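Foldase protein PrsA (Streptococcus pneumoniae, PDB 5TVL) probably assists the folding of secreted proteins outside the membrane as a lipoprotein peptidyl-prolyl cis-trans isomerase, interconverting the trans and cis forms of peptidylproline bonds. Local coordinates at residues F113-L127 / Q207-S221. Sequence-based numbering, arbitrary orientation.
Sequences FDEYTPDVTAQIIRL and QYYIVKLTKKTEKSS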
# COMPACT_ATOMS: atom_id res chain seq x y z
N PHE A 113 2.56 -10.76 -16.89
CA PHE A 113 2.49 -12.17 -17.31
C PHE A 113 3.71 -12.97 -16.84
O PHE A 113 3.57 -14.11 -16.42
CB PHE A 113 2.32 -12.26 -18.83
CG PHE A 113 2.25 -13.67 -19.38
CD1 PHE A 113 1.49 -14.66 -18.75
CD2 PHE A 113 2.92 -14.00 -20.56
CE1 PHE A 113 1.43 -15.95 -19.27
CE2 PHE A 113 2.85 -15.28 -21.09
CZ PHE A 113 2.11 -16.26 -20.44
N ASP A 114 4.89 -12.35 -16.90
CA ASP A 114 6.14 -12.96 -16.44
C ASP A 114 6.13 -13.22 -14.93
O ASP A 114 6.44 -14.32 -14.48
CB ASP A 114 7.34 -12.08 -16.82
CG ASP A 114 8.68 -12.75 -16.55
OD1 ASP A 114 8.93 -13.84 -17.11
OD2 ASP A 114 9.49 -12.17 -15.78
N GLU A 115 5.76 -12.19 -14.16
CA GLU A 115 5.79 -12.25 -12.69
C GLU A 115 4.62 -13.03 -12.07
O GLU A 115 4.73 -13.49 -10.93
CB GLU A 115 5.83 -10.82 -12.12
CG GLU A 115 7.09 -10.04 -12.47
CD GLU A 115 7.04 -8.58 -12.05
OE1 GLU A 115 6.44 -8.27 -11.00
OE2 GLU A 115 7.62 -7.74 -12.78
N TYR A 116 3.53 -13.17 -12.81
CA TYR A 116 2.33 -13.87 -12.33
C TYR A 116 2.53 -15.38 -12.25
O TYR A 116 3.12 -15.98 -13.15
CB TYR A 116 1.13 -13.55 -13.23
CG TYR A 116 -0.15 -14.28 -12.90
CD1 TYR A 116 -1.01 -13.80 -11.91
CD2 TYR A 116 -0.52 -15.44 -13.58
CE1 TYR A 116 -2.20 -14.46 -11.61
CE2 TYR A 116 -1.69 -16.10 -13.29
CZ TYR A 116 -2.53 -15.62 -12.30
OH TYR A 116 -3.70 -16.29 -12.02
N THR A 117 2.01 -15.98 -11.18
CA THR A 117 2.01 -17.42 -10.96
C THR A 117 0.55 -17.86 -10.84
O THR A 117 -0.20 -17.25 -10.07
CB THR A 117 2.77 -17.79 -9.67
OG1 THR A 117 4.01 -17.09 -9.62
CG2 THR A 117 3.05 -19.29 -9.59
N PRO A 118 0.13 -18.90 -11.59
CA PRO A 118 -1.29 -19.25 -11.65
C PRO A 118 -1.83 -19.91 -10.38
O PRO A 118 -1.07 -20.15 -9.44
CB PRO A 118 -1.35 -20.23 -12.83
CG PRO A 118 -0.03 -20.91 -12.79
CD PRO A 118 0.95 -19.85 -12.37
N ASP A 119 -3.14 -20.18 -10.37
CA ASP A 119 -3.81 -20.75 -9.20
C ASP A 119 -3.15 -22.04 -8.71
O ASP A 119 -2.89 -22.94 -9.50
CB ASP A 119 -5.31 -21.01 -9.47
CG ASP A 119 -6.19 -19.79 -9.21
OD1 ASP A 119 -6.04 -19.15 -8.14
OD2 ASP A 119 -7.04 -19.47 -10.07
N VAL A 120 -2.85 -22.08 -7.42
CA VAL A 120 -2.40 -23.30 -6.75
C VAL A 120 -3.33 -23.54 -5.56
O VAL A 120 -3.71 -22.60 -4.86
CB VAL A 120 -0.91 -23.23 -6.31
CG1 VAL A 120 -0.04 -22.75 -7.46
CG2 VAL A 120 -0.71 -22.34 -5.09
N THR A 121 -3.72 -24.80 -5.37
CA THR A 121 -4.46 -25.20 -4.18
C THR A 121 -3.45 -25.63 -3.12
O THR A 121 -2.37 -26.15 -3.45
CB THR A 121 -5.45 -26.34 -4.48
OG1 THR A 121 -6.22 -26.01 -5.64
CG2 THR A 121 -6.38 -26.58 -3.30
N ALA A 122 -3.79 -25.40 -1.86
CA ALA A 122 -2.93 -25.77 -0.74
C ALA A 122 -3.72 -25.77 0.55
O ALA A 122 -4.83 -25.24 0.60
CB ALA A 122 -1.75 -24.80 -0.63
N GLN A 123 -3.14 -26.38 1.58
CA GLN A 123 -3.72 -26.40 2.91
C GLN A 123 -2.78 -25.67 3.87
O GLN A 123 -1.58 -25.96 3.89
CB GLN A 123 -3.93 -27.84 3.38
CG GLN A 123 -4.92 -28.61 2.52
CD GLN A 123 -4.91 -30.10 2.80
OE1 GLN A 123 -4.79 -30.52 3.95
NE2 GLN A 123 -5.05 -30.91 1.76
N ILE A 124 -3.32 -24.72 4.63
CA ILE A 124 -2.53 -23.91 5.56
C ILE A 124 -2.96 -24.16 7.00
O ILE A 124 -4.10 -24.55 7.26
CB ILE A 124 -2.59 -22.39 5.24
CG1 ILE A 124 -4.02 -21.84 5.28
CG2 ILE A 124 -1.96 -22.11 3.87
CD1 ILE A 124 -4.09 -20.33 5.19
N ILE A 125 -2.03 -23.94 7.94
CA ILE A 125 -2.29 -24.04 9.38
C ILE A 125 -1.67 -22.82 10.07
O ILE A 125 -0.45 -22.78 10.29
CB ILE A 125 -1.73 -25.35 9.99
CG1 ILE A 125 -2.22 -26.57 9.21
CG2 ILE A 125 -2.13 -25.48 11.46
CD1 ILE A 125 -1.67 -27.90 9.70
N ARG A 126 -2.49 -21.83 10.41
CA ARG A 126 -2.04 -20.64 11.15
C ARG A 126 -1.99 -20.94 12.66
O ARG A 126 -2.88 -21.61 13.19
CB ARG A 126 -2.95 -19.44 10.88
CG ARG A 126 -2.36 -18.11 11.31
CD ARG A 126 -3.25 -16.95 10.90
NE ARG A 126 -4.51 -16.91 11.64
CZ ARG A 126 -5.48 -16.01 11.47
NH1 ARG A 126 -5.35 -15.04 10.57
NH2 ARG A 126 -6.58 -16.08 12.20
N LEU A 127 -0.96 -20.43 13.33
CA LEU A 127 -0.72 -20.69 14.76
C LEU A 127 -0.27 -19.42 15.48
O LEU A 127 0.37 -18.55 14.88
CB LEU A 127 0.35 -21.78 14.91
CG LEU A 127 -0.12 -23.21 14.58
CD1 LEU A 127 0.83 -23.90 13.61
CD2 LEU A 127 -0.32 -24.03 15.84
N GLN A 207 2.16 -14.23 13.69
CA GLN A 207 1.49 -15.48 13.30
C GLN A 207 2.50 -16.43 12.68
O GLN A 207 3.52 -16.00 12.14
CB GLN A 207 0.35 -15.20 12.31
CG GLN A 207 -0.76 -14.28 12.81
CD GLN A 207 -1.70 -14.92 13.82
OE1 GLN A 207 -1.28 -15.37 14.89
NE2 GLN A 207 -3.00 -14.95 13.49
N TYR A 208 2.21 -17.72 12.78
CA TYR A 208 3.10 -18.77 12.28
C TYR A 208 2.29 -19.73 11.41
O TYR A 208 1.21 -20.17 11.82
CB TYR A 208 3.77 -19.51 13.45
CG TYR A 208 4.51 -18.57 14.38
CD1 TYR A 208 3.84 -17.92 15.43
CD2 TYR A 208 5.86 -18.29 14.19
CE1 TYR A 208 4.51 -17.04 16.26
CE2 TYR A 208 6.54 -17.41 15.03
CZ TYR A 208 5.85 -16.79 16.06
OH TYR A 208 6.51 -15.92 16.89
N TYR A 209 2.81 -20.03 10.22
CA TYR A 209 2.08 -20.80 9.21
C TYR A 209 2.85 -22.06 8.83
O TYR A 209 4.08 -22.08 8.83
CB TYR A 209 1.85 -19.96 7.96
CG TYR A 209 1.03 -18.71 8.18
CD1 TYR A 209 1.63 -17.54 8.64
CD2 TYR A 209 -0.33 -18.68 7.90
CE1 TYR A 209 0.89 -16.38 8.83
CE2 TYR A 209 -1.08 -17.52 8.08
CZ TYR A 209 -0.46 -16.38 8.55
OH TYR A 209 -1.19 -15.23 8.74
N ILE A 210 2.10 -23.12 8.51
CA ILE A 210 2.64 -24.34 7.90
C ILE A 210 1.80 -24.60 6.66
O ILE A 210 0.57 -24.64 6.76
CB ILE A 210 2.58 -25.55 8.87
CG1 ILE A 210 3.33 -25.25 10.17
CG2 ILE A 210 3.18 -26.79 8.21
CD1 ILE A 210 3.05 -26.23 11.30
N VAL A 211 2.45 -24.76 5.51
CA VAL A 211 1.76 -24.91 4.22
C VAL A 211 1.98 -26.31 3.66
O VAL A 211 3.08 -26.86 3.76
CB VAL A 211 2.25 -23.86 3.19
CG1 VAL A 211 1.45 -23.95 1.89
CG2 VAL A 211 2.16 -22.46 3.76
N LYS A 212 0.93 -26.87 3.07
CA LYS A 212 0.95 -28.16 2.38
C LYS A 212 0.40 -27.93 0.97
O LYS A 212 -0.79 -27.66 0.82
CB LYS A 212 0.09 -29.17 3.15
CG LYS A 212 -0.15 -30.52 2.47
CD LYS A 212 1.05 -31.46 2.60
CE LYS A 212 0.80 -32.78 1.88
NZ LYS A 212 -0.21 -33.64 2.55
N LEU A 213 1.25 -28.05 -0.05
CA LEU A 213 0.81 -27.89 -1.44
C LEU A 213 0.04 -29.12 -1.90
O LEU A 213 0.53 -30.25 -1.77
CB LEU A 213 2.01 -27.64 -2.37
CG LEU A 213 1.67 -27.13 -3.78
CD1 LEU A 213 1.20 -25.68 -3.74
CD2 LEU A 213 2.88 -27.26 -4.70
N THR A 214 -1.17 -28.90 -2.41
CA THR A 214 -2.07 -29.96 -2.88
C THR A 214 -2.10 -30.02 -4.41
O THR A 214 -1.94 -31.10 -4.99
CB THR A 214 -3.51 -29.75 -2.33
OG1 THR A 214 -3.47 -29.71 -0.90
CG2 THR A 214 -4.45 -30.88 -2.77
N LYS A 215 -2.32 -28.88 -5.06
CA LYS A 215 -2.42 -28.79 -6.52
C LYS A 215 -1.70 -27.54 -7.04
O LYS A 215 -1.62 -26.53 -6.34
CB LYS A 215 -3.89 -28.77 -6.95
CG LYS A 215 -4.16 -29.16 -8.40
CD LYS A 215 -3.90 -30.64 -8.66
CE LYS A 215 -4.48 -31.10 -9.99
NZ LYS A 215 -5.94 -31.40 -9.91
N LYS A 216 -1.17 -27.63 -8.26
CA LYS A 216 -0.46 -26.53 -8.90
C LYS A 216 -0.82 -26.49 -10.38
O LYS A 216 -0.65 -27.48 -11.08
CB LYS A 216 1.06 -26.72 -8.75
CG LYS A 216 1.90 -25.53 -9.22
CD LYS A 216 3.38 -25.89 -9.35
CE LYS A 216 4.02 -26.16 -8.00
NZ LYS A 216 5.51 -26.23 -8.08
N THR A 217 -1.33 -25.34 -10.84
CA THR A 217 -1.63 -25.14 -12.26
C THR A 217 -0.32 -24.97 -13.03
O THR A 217 0.60 -24.29 -12.55
CB THR A 217 -2.54 -23.91 -12.48
OG1 THR A 217 -3.78 -24.09 -11.79
CG2 THR A 217 -2.82 -23.68 -13.98
N GLU A 218 -0.23 -25.59 -14.20
CA GLU A 218 0.91 -25.43 -15.10
C GLU A 218 0.74 -24.10 -15.83
O GLU A 218 -0.30 -23.86 -16.45
CB GLU A 218 0.98 -26.59 -16.10
CG GLU A 218 2.27 -26.65 -16.90
CD GLU A 218 2.31 -27.83 -17.86
OE1 GLU A 218 2.03 -28.97 -17.44
OE2 GLU A 218 2.64 -27.62 -19.05
N LYS A 219 1.75 -23.23 -15.74
CA LYS A 219 1.69 -21.89 -16.32
C LYS A 219 1.68 -21.95 -17.86
O LYS A 219 2.65 -22.38 -18.47
CB LYS A 219 2.86 -21.04 -15.84
CG LYS A 219 2.75 -19.58 -16.25
CD LYS A 219 3.79 -18.72 -15.55
CE LYS A 219 3.67 -17.27 -15.98
NZ LYS A 219 4.67 -16.40 -15.31
N SER A 220 0.58 -21.49 -18.45
CA SER A 220 0.40 -21.50 -19.91
C SER A 220 1.39 -20.60 -20.65
O SER A 220 1.99 -19.70 -20.06
CB SER A 220 -1.04 -21.07 -20.27
OG SER A 220 -1.17 -20.78 -21.65
N SER A 221 1.52 -20.86 -21.95
CA SER A 221 2.33 -20.05 -22.86
C SER A 221 1.55 -18.86 -23.43
O SER A 221 2.14 -17.84 -23.79
CB SER A 221 2.85 -20.92 -24.01
OG SER A 221 3.71 -20.19 -24.86
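Lys219 spans the gap to the end of helix 106-115, its chain fully extended, so that NZ enters the hollow between the carbonyls of Phe113, in the last turn of the helix, and Tyr116, just past its end. There Lys219 NZ donates to Tyr116 O at 2.7 Å and also to Phe113 O, each bond lying in the carbonyl plane, which ties the strand's outgoing tail to the helix end. Beside the lysine stem, the Phe113 ring turns its CZ edge to the carbonyl oxygens of Ser220 and Ser221; CG anti to the backbone N (chi1 179°) carries the ring out to them. The Pro118 ring fills the notch between Thr217 and Lys219, CB resting on Thr217 CG2 and CD on Lys219 CB, while Thr217 grips Asp119 O through both N and OG1. Strands 120-127 and 207-216 then run antiparallel as the central pair of the four-stranded sheet of the parvulin-type PpiC domain. A beta bulge interrupts them where Thr214 N and Lys215 N approach Thr121 O from the same side of its plane. On one face, Leu213 CD1 lies 4.1 Å from Val120 CG2 and also borders the small Ala122, whose methyl meets Val211 CG1; Ile124 and Val211 continue this surface side by side, and helix 178-186 covers Val120 and Val211. Farther along, the aliphatic part of Arg126 lies against Tyr209, with CG 3.5 Å from ring atom CE2 and CD near OH. The Gln207 amide lies over one face of the Arg126 guanidinium, toward its rim, without a hydrogen bond between them. On the reverse face, Leu127 CD1 meets Ile210 CD1 at 4.0 Å, and helix 147-154 packs over Ile125.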